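Local coordinates for protein C alpha-dehydrogenase (Sphingobium sp. SYK-6, PDB 4YAC) that binds NADH in a Rossmann fold and, as a short-chain dehydrogenase of bacterial lignin aryl-ether breakdown, probably moves hydride between this cofactor and an alcohol carbon, at residues V8-G13 / V61-T66; L20-V25 / L140-M145; V34-I39 / E46-F51; A69-A74 / L88-G93; G118-V123 / R165-S170. All blocks are in the same frame, centred on the assembly; numbering follows the deposited sequence.

Interaction 1: residues V8-G13 / V61-T66; sequences VAFVTG and VRLDLT. With NAI (1,4-dihydronicotinamide adenine dinucleotide), chain B.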
# COMPACT_ATOMS: atom_id res chain seq x y z
N VAL A 8 -10.47 -27.47 4.56
CA VAL A 8 -9.03 -27.34 4.78
C VAL A 8 -8.56 -25.89 4.87
O VAL A 8 -8.83 -25.09 3.97
CB VAL A 8 -8.25 -28.04 3.66
CG1 VAL A 8 -6.75 -27.99 3.92
CG2 VAL A 8 -8.71 -29.48 3.52
N ALA A 9 -7.84 -25.56 5.94
CA ALA A 9 -7.28 -24.23 6.11
C ALA A 9 -5.76 -24.29 6.05
O ALA A 9 -5.13 -25.23 6.54
CB ALA A 9 -7.73 -23.62 7.44
N PHE A 10 -5.17 -23.26 5.44
CA PHE A 10 -3.72 -23.13 5.35
C PHE A 10 -3.35 -21.82 6.02
O PHE A 10 -3.68 -20.75 5.51
CB PHE A 10 -3.29 -23.17 3.88
CG PHE A 10 -1.81 -23.34 3.67
CD1 PHE A 10 -0.96 -22.24 3.70
CD2 PHE A 10 -1.27 -24.59 3.41
CE1 PHE A 10 0.40 -22.39 3.49
CE2 PHE A 10 0.09 -24.75 3.21
CZ PHE A 10 0.92 -23.65 3.25
N VAL A 11 -2.69 -21.91 7.18
CA VAL A 11 -2.43 -20.74 8.02
C VAL A 11 -0.93 -20.46 8.12
O VAL A 11 -0.18 -21.24 8.70
CB VAL A 11 -3.00 -20.94 9.45
CG1 VAL A 11 -2.79 -19.69 10.30
CG2 VAL A 11 -4.49 -21.30 9.39
N THR A 12 -0.51 -19.32 7.57
CA THR A 12 0.90 -18.96 7.58
C THR A 12 1.28 -18.27 8.88
O THR A 12 0.49 -17.52 9.46
CB THR A 12 1.27 -18.05 6.39
OG1 THR A 12 0.72 -16.74 6.58
CG2 THR A 12 0.75 -18.64 5.09
N GLY A 13 2.49 -18.55 9.35
CA GLY A 13 2.95 -18.06 10.63
C GLY A 13 2.28 -18.78 11.79
O GLY A 13 2.37 -18.33 12.93
N VAL A 61 3.90 -27.87 8.67
CA VAL A 61 4.86 -27.89 7.58
C VAL A 61 5.83 -26.74 7.76
O VAL A 61 5.41 -25.59 7.90
CB VAL A 61 4.19 -27.81 6.19
CG1 VAL A 61 3.33 -26.56 6.06
CG2 VAL A 61 5.23 -27.88 5.08
N ARG A 62 7.12 -27.03 7.77
CA ARG A 62 8.11 -25.96 7.89
C ARG A 62 8.31 -25.32 6.53
O ARG A 62 8.71 -25.98 5.57
CB ARG A 62 9.44 -26.46 8.44
CG ARG A 62 10.29 -25.33 8.99
CD ARG A 62 11.76 -25.71 9.06
NE ARG A 62 12.38 -25.76 7.75
CZ ARG A 62 12.72 -24.68 7.04
NH1 ARG A 62 12.49 -23.46 7.51
NH2 ARG A 62 13.29 -24.83 5.85
N LEU A 63 8.04 -24.02 6.46
CA LEU A 63 8.03 -23.28 5.20
C LEU A 63 8.48 -21.84 5.38
O LEU A 63 7.97 -21.14 6.25
CB LEU A 63 6.62 -23.30 4.59
CG LEU A 63 6.38 -22.35 3.41
CD1 LEU A 63 7.22 -22.77 2.21
CD2 LEU A 63 4.91 -22.31 3.05
N ASP A 64 9.44 -21.43 4.55
CA ASP A 64 9.78 -20.03 4.35
C ASP A 64 8.89 -19.49 3.24
O ASP A 64 9.03 -19.88 2.08
CB ASP A 64 11.27 -19.88 4.00
CG ASP A 64 11.70 -18.42 3.84
OD1 ASP A 64 10.83 -17.52 3.84
OD2 ASP A 64 12.92 -18.19 3.71
N LEU A 65 7.97 -18.60 3.59
CA LEU A 65 6.97 -18.11 2.65
C LEU A 65 7.57 -17.33 1.49
O LEU A 65 6.91 -17.13 0.47
CB LEU A 65 5.95 -17.23 3.37
CG LEU A 65 5.26 -17.88 4.57
CD1 LEU A 65 4.60 -16.83 5.43
CD2 LEU A 65 4.26 -18.93 4.11
N THR A 66 8.81 -16.88 1.66
CA THR A 66 9.49 -16.13 0.60
C THR A 66 10.07 -17.06 -0.46
O THR A 66 10.55 -16.60 -1.50
CB THR A 66 10.63 -15.24 1.18
OG1 THR A 66 11.71 -16.05 1.64
CG2 THR A 66 10.10 -14.38 2.33
PA NAI B . 5.00 -13.83 16.16
O1A NAI B . 6.50 -13.71 16.30
O2A NAI B . 4.39 -14.24 17.51
O5B NAI B . 4.65 -14.91 15.07
C5B NAI B . 5.17 -14.78 13.79
C4B NAI B . 5.33 -16.11 13.18
O4B NAI B . 5.57 -15.94 11.75
C3B NAI B . 6.48 -16.82 13.74
O3B NAI B . 6.13 -18.15 14.08
C2B NAI B . 7.48 -16.79 12.71
O2B NAI B . 8.37 -17.92 12.80
C1B NAI B . 6.73 -16.79 11.48
N9A NAI B . 7.48 -16.31 10.35
C8A NAI B . 8.28 -15.22 10.25
N7A NAI B . 8.82 -15.13 9.02
C5A NAI B . 8.37 -16.19 8.27
C6A NAI B . 8.55 -16.64 6.97
N6A NAI B . 9.39 -15.96 6.04
N1A NAI B . 7.91 -17.77 6.56
C2A NAI B . 7.11 -18.47 7.38
N3A NAI B . 6.90 -18.06 8.65
C4A NAI B . 7.51 -16.94 9.12
O3 NAI B . 4.40 -12.48 15.68
PN NAI B . 2.90 -12.05 16.03
O1N NAI B . 2.76 -11.87 17.54
O2N NAI B . 2.56 -10.66 15.29
O5D NAI B . 1.90 -13.13 15.55

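Interaction 2: residues L20-V25 / L140-M145; sequences LGQAKV and LITASM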
# COMPACT_ATOMS: atom_id res chain seq x y z
N LEU A 20 -1.25 -18.46 15.18
CA LEU A 20 -1.53 -19.64 16.01
C LEU A 20 -2.92 -19.52 16.61
O LEU A 20 -3.65 -20.51 16.70
CB LEU A 20 -0.48 -19.80 17.10
CG LEU A 20 -0.72 -20.90 18.14
CD1 LEU A 20 -0.92 -22.25 17.47
CD2 LEU A 20 0.43 -20.96 19.13
N GLY A 21 -3.29 -18.31 17.02
CA GLY A 21 -4.62 -18.05 17.53
C GLY A 21 -5.68 -18.38 16.49
O GLY A 21 -6.73 -18.94 16.81
N GLN A 22 -5.40 -18.03 15.24
CA GLN A 22 -6.32 -18.35 14.15
C GLN A 22 -6.40 -19.86 13.96
O GLN A 22 -7.49 -20.42 13.85
CB GLN A 22 -5.86 -17.66 12.86
CG GLN A 22 -6.00 -16.14 12.93
CD GLN A 22 -5.43 -15.41 11.72
OE1 GLN A 22 -4.86 -16.03 10.82
NE2 GLN A 22 -5.58 -14.09 11.71
N ALA A 23 -5.25 -20.52 13.95
CA ALA A 23 -5.19 -21.97 13.79
C ALA A 23 -5.98 -22.70 14.86
O ALA A 23 -6.73 -23.64 14.57
CB ALA A 23 -3.74 -22.44 13.79
N LYS A 24 -5.83 -22.27 16.11
CA LYS A 24 -6.51 -22.92 17.23
C LYS A 24 -8.02 -22.87 17.07
O LYS A 24 -8.72 -23.88 17.22
CB LYS A 24 -6.13 -22.26 18.56
CG LYS A 24 -4.74 -22.61 19.06
CD LYS A 24 -4.48 -21.95 20.41
CE LYS A 24 -3.09 -22.24 20.93
NZ LYS A 24 -2.81 -21.56 22.23
N VAL A 25 -8.53 -21.68 16.76
CA VAL A 25 -9.97 -21.47 16.61
C VAL A 25 -10.51 -22.25 15.43
O VAL A 25 -11.59 -22.83 15.51
CB VAL A 25 -10.30 -19.97 16.44
CG1 VAL A 25 -11.77 -19.76 16.10
CG2 VAL A 25 -9.95 -19.20 17.72
N LEU A 140 -7.98 -14.87 3.44
CA LEU A 140 -7.76 -13.89 4.49
C LEU A 140 -6.37 -13.32 4.36
O LEU A 140 -5.40 -14.06 4.20
CB LEU A 140 -7.94 -14.51 5.88
CG LEU A 140 -7.47 -13.68 7.08
CD1 LEU A 140 -8.41 -12.51 7.35
CD2 LEU A 140 -7.32 -14.55 8.33
N ILE A 141 -6.29 -12.00 4.43
CA ILE A 141 -5.03 -11.30 4.54
C ILE A 141 -5.04 -10.55 5.87
O ILE A 141 -5.97 -9.78 6.14
CB ILE A 141 -4.79 -10.33 3.37
CG1 ILE A 141 -4.47 -11.12 2.10
CG2 ILE A 141 -3.64 -9.36 3.67
CD1 ILE A 141 -4.50 -10.29 0.83
N THR A 142 -4.04 -10.81 6.70
CA THR A 142 -3.86 -10.09 7.95
C THR A 142 -2.85 -8.98 7.75
O THR A 142 -1.66 -9.24 7.59
CB THR A 142 -3.40 -11.02 9.09
OG1 THR A 142 -4.31 -12.12 9.22
CG2 THR A 142 -3.33 -10.26 10.42
N ALA A 143 -3.35 -7.75 7.72
CA ALA A 143 -2.49 -6.59 7.59
C ALA A 143 -2.28 -5.98 8.97
O ALA A 143 -1.66 -6.61 9.83
CB ALA A 143 -3.11 -5.58 6.63
N SER A 144 -2.81 -4.78 9.20
CA SER A 144 -2.56 -4.03 10.41
C SER A 144 -3.29 -2.70 10.31
O SER A 144 -3.64 -2.27 9.20
CB SER A 144 -1.05 -3.81 10.61
OG SER A 144 -0.79 -2.80 11.56
N MET A 145 -3.51 -2.03 11.43
CA MET A 145 -4.04 -0.67 11.37
C MET A 145 -3.00 0.28 10.78
O MET A 145 -3.32 1.41 10.43
CB MET A 145 -4.49 -0.19 12.75
CG MET A 145 -5.84 -0.73 13.19
SD MET A 145 -7.18 -0.35 12.03
CE MET A 145 -7.09 1.44 11.94

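Interaction 3: residues V34-I39 / E46-F51; sequences VVIADI and EAMGYF. With NAI (1,4-dihydronicotinamide adenine dinucleotide), chain B.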
# COMPACT_ATOMS: atom_id res chain seq x y z
N VAL A 34 -6.54 -28.21 9.59
CA VAL A 34 -5.66 -27.04 9.52
C VAL A 34 -4.20 -27.41 9.29
O VAL A 34 -3.63 -28.20 10.03
CB VAL A 34 -5.74 -26.21 10.80
CG1 VAL A 34 -4.86 -24.96 10.68
CG2 VAL A 34 -7.18 -25.82 11.09
N VAL A 35 -3.62 -26.81 8.25
CA VAL A 35 -2.18 -26.87 8.04
C VAL A 35 -1.57 -25.59 8.60
O VAL A 35 -1.96 -24.50 8.20
CB VAL A 35 -1.81 -27.00 6.55
CG1 VAL A 35 -0.29 -27.03 6.37
CG2 VAL A 35 -2.44 -28.26 5.96
N ILE A 36 -0.64 -25.72 9.54
CA ILE A 36 0.10 -24.56 10.03
C ILE A 36 1.45 -24.55 9.36
O ILE A 36 2.18 -25.54 9.40
CB ILE A 36 0.24 -24.53 11.57
CG1 ILE A 36 0.81 -25.84 12.12
CG2 ILE A 36 -1.12 -24.26 12.20
CD1 ILE A 36 1.10 -25.80 13.62
N ALA A 37 1.76 -23.43 8.71
CA ALA A 37 2.99 -23.27 7.94
C ALA A 37 3.84 -22.19 8.59
O ALA A 37 3.39 -21.06 8.76
CB ALA A 37 2.68 -22.91 6.51
N ASP A 38 5.06 -22.54 8.95
CA ASP A 38 5.93 -21.65 9.70
C ASP A 38 7.39 -21.91 9.36
O ASP A 38 7.77 -23.03 9.08
CB ASP A 38 5.70 -21.83 11.20
CG ASP A 38 6.08 -20.61 12.00
OD1 ASP A 38 7.29 -20.40 12.24
OD2 ASP A 38 5.16 -19.87 12.40
N ILE A 39 8.21 -20.86 9.38
CA ILE A 39 9.62 -21.02 9.06
C ILE A 39 10.39 -21.67 10.22
O ILE A 39 11.37 -22.37 9.99
CB ILE A 39 10.27 -19.67 8.70
CG1 ILE A 39 11.59 -19.91 7.97
CG2 ILE A 39 10.45 -18.80 9.94
CD1 ILE A 39 12.19 -18.63 7.36
N GLU A 46 6.18 -26.55 19.23
CA GLU A 46 5.43 -26.02 20.36
C GLU A 46 3.94 -26.09 20.10
O GLU A 46 3.16 -26.53 20.94
CB GLU A 46 5.85 -24.57 20.65
CG GLU A 46 7.24 -24.44 21.25
CD GLU A 46 7.80 -23.03 21.14
OE1 GLU A 46 7.04 -22.11 20.77
OE2 GLU A 46 9.00 -22.85 21.43
N ALA A 47 3.54 -25.63 18.91
CA ALA A 47 2.13 -25.64 18.53
C ALA A 47 1.58 -27.06 18.55
O ALA A 47 0.49 -27.30 19.07
CB ALA A 47 1.95 -25.01 17.15
N MET A 48 2.33 -28.01 18.00
CA MET A 48 1.87 -29.39 17.94
C MET A 48 1.85 -30.02 19.33
O MET A 48 1.13 -30.99 19.57
CB MET A 48 2.74 -30.22 17.00
CG MET A 48 2.67 -29.77 15.54
SD MET A 48 0.98 -29.63 14.93
CE MET A 48 0.45 -31.34 15.03
N GLY A 49 2.63 -29.47 20.25
CA GLY A 49 2.58 -29.91 21.63
C GLY A 49 1.21 -29.62 22.21
O GLY A 49 0.64 -30.43 22.95
N TYR A 50 0.68 -28.45 21.86
CA TYR A 50 -0.67 -28.05 22.25
C TYR A 50 -1.73 -28.91 21.55
O TYR A 50 -2.59 -29.53 22.19
CB TYR A 50 -0.89 -26.57 21.93
CG TYR A 50 -2.32 -26.10 22.12
CD1 TYR A 50 -2.77 -25.67 23.36
CD2 TYR A 50 -3.21 -26.07 21.05
CE1 TYR A 50 -4.07 -25.24 23.53
CE2 TYR A 50 -4.51 -25.64 21.22
CZ TYR A 50 -4.94 -25.23 22.46
OH TYR A 50 -6.23 -24.79 22.63
N PHE A 51 -1.66 -28.95 20.22
CA PHE A 51 -2.69 -29.62 19.44
C PHE A 51 -2.72 -31.12 19.69
O PHE A 51 -3.74 -31.76 19.46
CB PHE A 51 -2.48 -29.35 17.95
CG PHE A 51 -2.87 -27.96 17.53
CD1 PHE A 51 -4.16 -27.50 17.72
CD2 PHE A 51 -1.94 -27.12 16.93
CE1 PHE A 51 -4.52 -26.23 17.34
CE2 PHE A 51 -2.30 -25.84 16.55
CZ PHE A 51 -3.59 -25.39 16.75
PA NAI B . 5.00 -13.83 16.16
O1A NAI B . 6.50 -13.71 16.30
O2A NAI B . 4.39 -14.24 17.51
O5B NAI B . 4.65 -14.91 15.07
C5B NAI B . 5.17 -14.78 13.79
C4B NAI B . 5.33 -16.11 13.18
O4B NAI B . 5.57 -15.94 11.75
C3B NAI B . 6.48 -16.82 13.74
O3B NAI B . 6.13 -18.15 14.08
C2B NAI B . 7.48 -16.79 12.71
O2B NAI B . 8.37 -17.92 12.80
C1B NAI B . 6.73 -16.79 11.48
N9A NAI B . 7.48 -16.31 10.35
C8A NAI B . 8.28 -15.22 10.25
N7A NAI B . 8.82 -15.13 9.02
C5A NAI B . 8.37 -16.19 8.27
C6A NAI B . 8.55 -16.64 6.97
N6A NAI B . 9.39 -15.96 6.04
N1A NAI B . 7.91 -17.77 6.56
C2A NAI B . 7.11 -18.47 7.38
N3A NAI B . 6.90 -18.06 8.65
C4A NAI B . 7.51 -16.94 9.12
O3 NAI B . 4.40 -12.48 15.68
PN NAI B . 2.90 -12.05 16.03
O1N NAI B . 2.76 -11.87 17.54
O2N NAI B . 2.56 -10.66 15.29
O5D NAI B . 1.90 -13.13 15.55

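Interaction 4: residues A69-A74 / L88-G93; sequences AAYAAA and LCNTAG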
# COMPACT_ATOMS: atom_id res chain seq x y z
N ALA A 69 9.14 -21.89 -4.63
CA ALA A 69 9.16 -23.32 -4.95
C ALA A 69 8.69 -24.13 -3.75
O ALA A 69 7.87 -25.06 -3.88
CB ALA A 69 10.55 -23.74 -5.37
N ALA A 70 9.21 -23.79 -2.57
CA ALA A 70 8.84 -24.49 -1.35
C ALA A 70 7.38 -24.26 -1.01
O ALA A 70 6.72 -25.14 -0.47
CB ALA A 70 9.73 -24.06 -0.20
N TYR A 71 6.86 -23.07 -1.33
CA TYR A 71 5.47 -22.76 -1.04
C TYR A 71 4.57 -23.71 -1.84
O TYR A 71 3.64 -24.30 -1.30
CB TYR A 71 5.15 -21.30 -1.37
CG TYR A 71 4.04 -20.70 -0.52
CD1 TYR A 71 2.88 -21.41 -0.25
CD2 TYR A 71 4.17 -19.43 0.02
CE1 TYR A 71 1.88 -20.87 0.53
CE2 TYR A 71 3.17 -18.87 0.80
CZ TYR A 71 2.03 -19.60 1.06
OH TYR A 71 1.03 -19.05 1.83
N ALA A 72 4.89 -23.88 -3.12
CA ALA A 72 4.11 -24.77 -3.97
C ALA A 72 4.17 -26.20 -3.44
O ALA A 72 3.17 -26.91 -3.45
CB ALA A 72 4.61 -24.71 -5.38
N ALA A 73 5.35 -26.60 -2.97
CA ALA A 73 5.52 -27.94 -2.43
C ALA A 73 4.71 -28.12 -1.15
O ALA A 73 4.13 -29.18 -0.92
CB ALA A 73 7.00 -28.21 -2.16
N ALA A 74 4.66 -27.07 -0.34
CA ALA A 74 3.94 -27.11 0.93
C ALA A 74 2.43 -27.22 0.71
O ALA A 74 1.73 -27.90 1.45
CB ALA A 74 4.26 -25.89 1.77
N LEU A 88 -7.39 -19.83 2.90
CA LEU A 88 -6.00 -19.42 3.02
C LEU A 88 -5.89 -18.21 3.94
O LEU A 88 -6.53 -17.19 3.70
CB LEU A 88 -5.42 -19.08 1.64
CG LEU A 88 -4.02 -18.45 1.66
CD1 LEU A 88 -2.99 -19.43 2.17
CD2 LEU A 88 -3.64 -17.94 0.27
N CYS A 89 -5.09 -18.35 5.00
CA CYS A 89 -4.90 -17.27 5.96
C CYS A 89 -3.47 -16.77 5.85
O CYS A 89 -2.54 -17.39 6.36
CB CYS A 89 -5.18 -17.74 7.40
SG CYS A 89 -6.87 -18.31 7.68
N ASN A 90 -3.30 -15.65 5.14
CA ASN A 90 -2.00 -15.02 5.00
C ASN A 90 -1.74 -14.11 6.20
O ASN A 90 -2.08 -12.93 6.17
CB ASN A 90 -1.93 -14.21 3.71
CG ASN A 90 -2.29 -15.02 2.48
OD1 ASN A 90 -1.47 -15.76 1.94
ND2 ASN A 90 -3.52 -14.87 2.02
N THR A 91 -1.14 -14.66 7.25
CA THR A 91 -1.08 -13.97 8.53
C THR A 91 0.35 -13.75 9.03
O THR A 91 0.60 -12.84 9.82
CB THR A 91 -1.90 -14.74 9.58
OG1 THR A 91 -3.25 -14.83 9.12
CG2 THR A 91 -1.89 -14.06 10.95
N ALA A 92 1.30 -14.55 8.55
CA ALA A 92 2.70 -14.36 8.92
C ALA A 92 3.12 -12.93 8.63
O ALA A 92 2.73 -12.35 7.62
CB ALA A 92 3.59 -15.34 8.19
N GLY A 93 3.91 -12.36 9.52
CA GLY A 93 4.44 -11.03 9.31
C GLY A 93 5.57 -10.75 10.28
O GLY A 93 5.64 -11.37 11.34
O HOH W 1 1.09 -16.40 2.29

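Interaction 5: residues G118-V123 / R165-S170; sequences GVINGV and RGLAES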
# COMPACT_ATOMS: atom_id res chain seq x y z
N GLY A 118 5.54 -12.63 0.72
CA GLY A 118 5.03 -13.84 1.35
C GLY A 118 3.53 -14.00 1.13
O GLY A 118 3.03 -15.11 0.92
N VAL A 119 2.82 -12.87 1.16
CA VAL A 119 1.38 -12.87 0.93
C VAL A 119 1.08 -13.08 -0.56
O VAL A 119 0.21 -13.87 -0.91
CB VAL A 119 0.74 -11.55 1.41
CG1 VAL A 119 -0.75 -11.51 1.08
CG2 VAL A 119 0.96 -11.36 2.90
N ILE A 120 1.81 -12.36 -1.42
CA ILE A 120 1.68 -12.55 -2.86
C ILE A 120 1.92 -14.02 -3.22
O ILE A 120 1.17 -14.61 -3.99
CB ILE A 120 2.66 -11.67 -3.65
CG1 ILE A 120 2.29 -10.20 -3.50
CG2 ILE A 120 2.66 -12.04 -5.14
CD1 ILE A 120 3.37 -9.25 -3.97
N ASN A 121 2.98 -14.59 -2.65
CA ASN A 121 3.35 -15.96 -2.96
C ASN A 121 2.25 -16.95 -2.59
O ASN A 121 1.96 -17.88 -3.35
CB ASN A 121 4.65 -16.34 -2.24
CG ASN A 121 5.87 -15.63 -2.82
OD1 ASN A 121 5.82 -15.05 -3.91
ND2 ASN A 121 6.98 -15.69 -2.08
N GLY A 122 1.62 -16.75 -1.44
CA GLY A 122 0.53 -17.62 -1.03
C GLY A 122 -0.67 -17.46 -1.93
O GLY A 122 -1.25 -18.45 -2.39
N VAL A 123 -1.04 -16.21 -2.19
CA VAL A 123 -2.19 -15.92 -3.05
C VAL A 123 -2.00 -16.52 -4.44
O VAL A 123 -2.91 -17.15 -4.98
CB VAL A 123 -2.43 -14.38 -3.14
CG1 VAL A 123 -3.35 -14.03 -4.30
CG2 VAL A 123 -3.01 -13.87 -1.83
N ARG A 165 -2.88 -4.33 1.84
CA ARG A 165 -4.24 -3.78 1.84
C ARG A 165 -4.70 -3.59 0.40
O ARG A 165 -5.82 -3.94 0.05
CB ARG A 165 -4.32 -2.45 2.59
CG ARG A 165 -5.62 -1.70 2.32
CD ARG A 165 -5.71 -0.38 3.05
NE ARG A 165 -6.85 0.40 2.58
CZ ARG A 165 -7.05 1.69 2.84
NH1 ARG A 165 -6.17 2.36 3.57
NH2 ARG A 165 -8.12 2.31 2.37
N GLY A 166 -3.82 -3.03 -0.43
CA GLY A 166 -4.13 -2.83 -1.83
C GLY A 166 -4.42 -4.16 -2.51
O GLY A 166 -5.36 -4.28 -3.29
N LEU A 167 -3.58 -5.15 -2.22
CA LEU A 167 -3.77 -6.48 -2.78
C LEU A 167 -5.12 -7.05 -2.35
O LEU A 167 -5.83 -7.65 -3.16
CB LEU A 167 -2.64 -7.42 -2.34
CG LEU A 167 -2.81 -8.89 -2.75
CD1 LEU A 167 -2.94 -9.04 -4.26
CD2 LEU A 167 -1.63 -9.71 -2.24
N ALA A 168 -5.46 -6.87 -1.08
CA ALA A 168 -6.73 -7.37 -0.56
C ALA A 168 -7.92 -6.71 -1.26
O ALA A 168 -8.86 -7.39 -1.67
CB ALA A 168 -6.81 -7.14 0.95
N GLU A 169 -7.88 -5.39 -1.40
CA GLU A 169 -8.97 -4.67 -2.05
C GLU A 169 -9.05 -5.07 -3.53
O GLU A 169 -10.13 -5.03 -4.12
CB GLU A 169 -8.79 -3.16 -1.91
CG GLU A 169 -8.88 -2.68 -0.47
CD GLU A 169 -9.08 -1.18 -0.37
OE1 GLU A 169 -10.09 -0.67 -0.91
OE2 GLU A 169 -8.22 -0.50 0.24
N SER A 170 -7.92 -5.45 -4.10
CA SER A 170 -7.88 -5.91 -5.49
C SER A 170 -8.51 -7.29 -5.63
O SER A 170 -9.30 -7.54 -6.55
CB SER A 170 -6.44 -5.94 -6.00
OG SER A 170 -5.93 -4.62 -6.12

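Interaction 1: residues V8-G13 / V61-T66
The Phe10 ring meets Leu63 at its edge, where methyl CD2 sits near the ring plane 4.2 Å from CZ; Val35 and Ala37 of the neighbouring strand also pack on this ring. The other flat group is the adenine of NADH. Leu65 lies against one face, its CD1 3.6 Å from C2A, while Ile39 covers the opposite face. At the adenine edge the backbone N of Leu65 gives N1A a nearly straight hydrogen bond (3.1 Å, 173°). Asp64 OD1 accepts from NADH N6A at 3.1 Å. That same OD1 also takes the Thr66 hydroxyl OG1 at 2.8 Å and the Thr66 backbone N at 3.0 Å, both reaching it from one face of the carboxylate; the second of these makes an Asx turn. Were Asp64 an alanine, N6A and both Thr66 donors would probably lose this acceptor, leaving the turn free to move. Thr12 holds OG1 between its backbone N and carbonyl carbon (chi1 72°), which sends OG1 to the backbone N of Thr91 and leaves CG2 to pack 3.7 Å from Leu65 CD2. Strand 33-38 runs between the two strands, so Phe10 and Leu63 meet over it, and Thr12 and Leu65 meet past its end. The Asp-Leu-Thr sequence leaving strand 57-62 is the adenine-binding element of short-chain dehydrogenases, set at the C-terminal edge of a Rossmann sheet.

Interaction 2: residues L20-V25 / L140-M145
Van der Waals packing comes first: Leu140 of the strand points CD2 at the carboxamide of Gln22, which reaches in from the helix in the opposite direction. The methyl lies 3.8 Å from Gln22 OE1 and equally far from Gln22 NE2, so it rests against the amide as a whole rather than one end. The amide gets there because Gln22 carries CG beside its backbone N (chi1 -68°) and stays extended beyond it (chi2 174°), spanning a gap in which the nearest CA atoms, those of Gln22 and Thr142, are 10.6 Å apart. On the polar side Gln22 NE2 comes to 3.4 Å from Thr142 OG1, the two side chains sliding past each other. Thr91 stands between them: its OG1 is hydrogen-bonded to both Gln22 OE1 and Thr142 OG1, so the buried polar ends of both residues find a common partner. With a smaller residue such as alanine for Gln22, the Thr91 hydroxyl is likely to lose one of its mates and a gap to open beside the Leu140 methyl. All of this lies inside the Rossmann fold, on the face of the sheet that helix 17-28 covers. Cys89 of strand 87-90 and Leu185 of strand 180-185 also touch Gln22, while Val238 of helix 231-243 packs on both Gln22 and Leu140, so the amide lies between its own helix, helix 231-243 and three parallel strands.

Interaction 3: residues V34-I39 / E46-F51
Ile36 sets CG1 between its backbone N and carbonyl carbon (chi1 52°) and keeps the branch extended from there, so that CD1 juts from the strand straight at the helix. Met48 does the reverse: its chain bends at both chi2 and chi3, bringing SD back alongside, 4.0 Å from Ile36 CD1. The same methyl comes within 3.7 Å of Ala47 CB and 4.5 Å of Phe51 CE2, so one isoleucine methyl serves three helix residues. This is the packing of a beta-alpha-beta crossover in a Rossmann fold, where strand 33-38 leads through helix 41-51 to strand 57-62; segments 34-38 and 46-51 run nearly antiparallel, at 158°. Within the helix, Tyr50 CD2 lies 3.7 Å above one face of the Phe51 ring, offset toward its rim. At the C-terminal end of the strand, Asp38 grips the adenosine ribose with both oxygens: NADH O2B donates to Asp38 OD1 at 2.8 Å and O3B to Asp38 OD2 at 2.6 Å. The backbone N atoms of Arg40 and Gly15 also bond to OD1 and OD2 respectively and help to fix the carboxylate. An acid at this place is the usual mark of NAD(H)-preferring dehydrogenases.

Interaction 4: residues A69-A74 / L88-G93
Tyr71 reaches from helix 68-81 across to Leu88 and Asn90 on strand 87-90, a helix-on-sheet contact of the Rossmann fold made by the very end of the tyrosine. Residues 90-93, Asn-Thr-Ala-Gly, correspond to the NNAG motif at the end of this strand in classical short-chain dehydrogenases. Tyr71 carries CG anti to its own backbone N (chi1 -151°), which sends the ring out from the helix and its hydroxyl to the strand. Against Asn90 the side chain runs at about a right angle, ring and amide planes turned 50° apart; against Leu88 the two side chains lie aslant, with Tyr71 OH 4.1 Å from Leu88 CD1. The hydroxyl thus has a methyl on one partner and an amide oxygen on the other. The far end of that amide is pinned too, since Asn90 ND2 is hydrogen-bonded to Leu140 O on the adjacent strand, leaving OD1 for the side of the tyrosine. Asn121 of helix 105-133 and Leu65 also touch the Tyr71 side chain. Direct contact of Tyr71 OH with Asn90 OD1 is long, at 4.1 Å, and a water in the plane of the ring bridges it, accepting from Tyr71 OH at 2.7 Å and donating to Asn90 OD1 at 2.7 Å.

Interaction 5: residues G118-V123 / R165-S170
Leu167 is the residue through which 165-170 touches Val119, Ile120 and Val123 of 118-123, where two long helices of the short-chain dehydrogenase fold lie side by side. Their local axes are 11.3 Å apart and 24° from parallel, and the second subunit packs on both, consistent with the four-helix dimer interface common in this family. The second segment opens with Arg165, extended along its whole chain; its NE makes a salt bridge to Glu169 OE2 one turn on, at 2.9 Å, with the carboxylate oxygen tilted from the guanidinium plane. NH1 of the same arginine bonds to Ala147 O. Gly166 follows, offering its carbonyl to a residue further along. Leu167 then puts CG anti to its backbone N (chi1 174°), which points CD2 into the first helix: the methyl lies 3.9 Å from Val119 CG1, past which it slides, 4.1 Å from Ile120 CG1, which it meets aslant, and 4.4 Å from Val123 CG2. Ala168 faces Leu184 of the sheet instead. Besides its arginine, Glu169 OE2 also has a weak hydrogen bond with Tyr162 OH of the second subunit. At Ser170 the side chain folds back on its own helix: OG donates to Gly166 O at 2.9 Å, and Ser170 N reaches that same oxygen from the opposite face of the carbonyl plane.

All five contacts belong to one Rossmann domain built on a single parallel sheet. Interactions 1 and 4 lie closest, their centres about 4 Å apart, and share neighbouring strands 8-12 and 87-90; the centres of interactions 3 and 5 are farthest, about 23 Å apart. Along the chain, interaction 3 falls within the span of interaction 1, interactions 4 and then 5 come after it, interactions 3 and 4 both lie within the span of interaction 2, and interaction 2 crosses 1 and 5. Interactions 1 and 3 both touch the adenosine half of NADH. Strand 137-142 of interaction 2 packs through Ile141 on both helices of interaction 5, and so connects the sheet to the dimer side.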